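Local coordinates for protein RV0130 (Mycobacterium tuberculosis, PDB 2C2I) that probably hydrates trans-2-enoyl-CoA to (3R)-3-hydroxyacyl-CoA and catalyses the reverse dehydration, working as a homodimeric hotdog-fold enzyme of lipid metabolism, at residues Asp22-Thr27 / Pro71-Gln76. Numbering follows the deposited sequence.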
# COMPACT_ATOMS: atom_id res chain seq x y z
N ASP A 22 7.33 -18.51 -0.62
CA ASP A 22 6.84 -19.42 -1.65
C ASP A 22 6.26 -18.59 -2.80
O ASP A 22 6.08 -17.37 -2.68
CB ASP A 22 5.74 -20.33 -1.07
CG ASP A 22 6.12 -20.97 0.27
OD1 ASP A 22 7.33 -21.21 0.52
OD2 ASP A 22 5.20 -21.25 1.07
N TRP A 23 5.99 -19.24 -3.93
CA TRP A 23 5.20 -18.63 -4.98
C TRP A 23 3.74 -18.56 -4.50
O TRP A 23 3.23 -19.51 -3.88
CB TRP A 23 5.28 -19.46 -6.27
CG TRP A 23 6.61 -19.40 -6.97
CD1 TRP A 23 7.59 -20.39 -7.00
CD2 TRP A 23 7.11 -18.32 -7.76
NE1 TRP A 23 8.66 -19.96 -7.75
CE2 TRP A 23 8.40 -18.70 -8.23
CE3 TRP A 23 6.61 -17.06 -8.11
CZ2 TRP A 23 9.18 -17.87 -9.04
CZ3 TRP A 23 7.39 -16.24 -8.91
CH2 TRP A 23 8.67 -16.64 -9.36
N VAL A 24 3.09 -17.43 -4.76
CA VAL A 24 1.66 -17.29 -4.50
C VAL A 24 0.99 -16.82 -5.79
O VAL A 24 1.55 -16.00 -6.52
CB VAL A 24 1.31 -16.34 -3.29
CG1 VAL A 24 2.17 -16.64 -2.06
CG2 VAL A 24 1.39 -14.88 -3.67
N THR A 25 -0.19 -17.37 -6.07
CA THR A 25 -0.92 -17.02 -7.28
C THR A 25 -1.89 -15.89 -6.98
O THR A 25 -2.68 -15.98 -6.03
CB THR A 25 -1.66 -18.25 -7.86
OG1 THR A 25 -0.71 -19.26 -8.21
CG2 THR A 25 -2.49 -17.86 -9.11
N ILE A 26 -1.82 -14.82 -7.77
CA ILE A 26 -2.72 -13.67 -7.60
C ILE A 26 -3.94 -13.87 -8.50
O ILE A 26 -3.82 -13.87 -9.73
CB ILE A 26 -1.99 -12.33 -7.90
CG1 ILE A 26 -0.80 -12.11 -6.94
CG2 ILE A 26 -2.95 -11.12 -7.82
CD1 ILE A 26 -1.07 -12.51 -5.46
N THR A 27 -5.10 -14.04 -7.88
CA THR A 27 -6.34 -14.38 -8.62
C THR A 27 -7.22 -13.17 -8.91
O THR A 27 -7.10 -12.14 -8.26
CB THR A 27 -7.19 -15.43 -7.89
OG1 THR A 27 -7.69 -14.90 -6.65
CG2 THR A 27 -6.38 -16.70 -7.63
N PRO A 71 3.37 -8.27 4.15
CA PRO A 71 3.16 -9.03 5.39
C PRO A 71 2.97 -10.55 5.21
O PRO A 71 3.66 -11.34 5.88
CB PRO A 71 1.91 -8.37 6.01
CG PRO A 71 2.00 -6.90 5.48
CD PRO A 71 2.46 -7.10 4.05
N ARG A 72 2.09 -10.97 4.32
CA ARG A 72 1.88 -12.42 4.08
C ARG A 72 3.19 -13.09 3.65
O ARG A 72 3.55 -14.15 4.14
CB ARG A 72 0.82 -12.67 3.01
CG ARG A 72 0.73 -14.12 2.55
CD ARG A 72 -0.34 -14.30 1.48
NE ARG A 72 -0.54 -15.71 1.20
CZ ARG A 72 -1.12 -16.18 0.10
NH1 ARG A 72 -1.58 -15.35 -0.82
NH2 ARG A 72 -1.24 -17.50 -0.08
N LEU A 73 3.89 -12.46 2.71
CA LEU A 73 5.08 -13.08 2.12
C LEU A 73 6.24 -13.14 3.12
O LEU A 73 6.96 -14.15 3.21
CB LEU A 73 5.44 -12.37 0.81
CG LEU A 73 4.37 -12.40 -0.31
CD1 LEU A 73 4.86 -11.66 -1.55
CD2 LEU A 73 3.98 -13.80 -0.69
N GLN A 74 6.40 -12.08 3.90
CA GLN A 74 7.41 -12.02 4.96
C GLN A 74 7.10 -13.00 6.11
O GLN A 74 8.01 -13.59 6.67
CB GLN A 74 7.60 -10.59 5.47
CG GLN A 74 8.26 -9.70 4.41
CD GLN A 74 8.16 -8.21 4.70
OE1 GLN A 74 7.60 -7.80 5.71
NE2 GLN A 74 8.70 -7.39 3.79
N HIS A 75 5.82 -13.24 6.38
CA HIS A 75 5.41 -14.23 7.40
C HIS A 75 5.84 -15.66 7.01
O HIS A 75 6.13 -16.48 7.89
CB HIS A 75 3.89 -14.16 7.63
CG HIS A 75 3.39 -15.04 8.73
ND1 HIS A 75 3.43 -14.66 10.06
CD2 HIS A 75 2.83 -16.27 8.71
CE1 HIS A 75 2.91 -15.61 10.81
NE2 HIS A 75 2.54 -16.61 10.02
N GLN A 76 5.92 -15.93 5.71
CA GLN A 76 6.44 -17.18 5.17
C GLN A 76 7.95 -17.30 5.38
O GLN A 76 8.50 -18.42 5.36
CB GLN A 76 6.12 -17.31 3.67
CG GLN A 76 4.65 -17.57 3.34
CD GLN A 76 4.38 -17.73 1.86
OE1 GLN A 76 5.31 -17.75 1.04
NE2 GLN A 76 3.12 -17.86 1.50
O HOH W 1 -2.90 -15.40 -3.53
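Val24 lies over one face of the Arg72 guanidinium, its CG1 methyl 3.9 Å above the plane and centred on it, while a water sits in the plane at the edge. That water accepts from Arg72 NH1 at 3.0 Å and donates to Thr25 O at 2.6 Å, bridging the arginine to the strand backbone just past the valine. Arg72 reaches this far because its chain runs straight: CG stands opposite the backbone N (chi1 170°), and the carbons beyond it stay extended as far as NE. The second flat group, the Gln76 amide, is held by one bond from Asp22 N to Gln76 OE1, 2.7 Å, nearly in line with the C=O bond but somewhat bent at the hydrogen (149°). Asp22 OD2 comes within 3.7 Å of Gln76 CD, a contact rather than a bond, the carboxylate plane turned 31° from that of the amide. In the hotdog fold of MaoC-like dehydratases a curved antiparallel sheet wraps around a central helix, and here strand 17-25, outermost in the sheet within its chain, meets helix 70-75. Val24 points from the strand into this junction, and its CG1 also packs on Leu73 CD2 at 3.6 Å and on Gln76 NE2 at 3.9 Å. One methyl thus touches three side chains of the helical segment. Backbone hydrogen bonding of Val24 with Val106 ties it to the neighbouring strand 105-119. Gln74 NE2 is hydrogen-bonded to Thr129 OG1. Arg72 also packs on Thr38 of the second subunit.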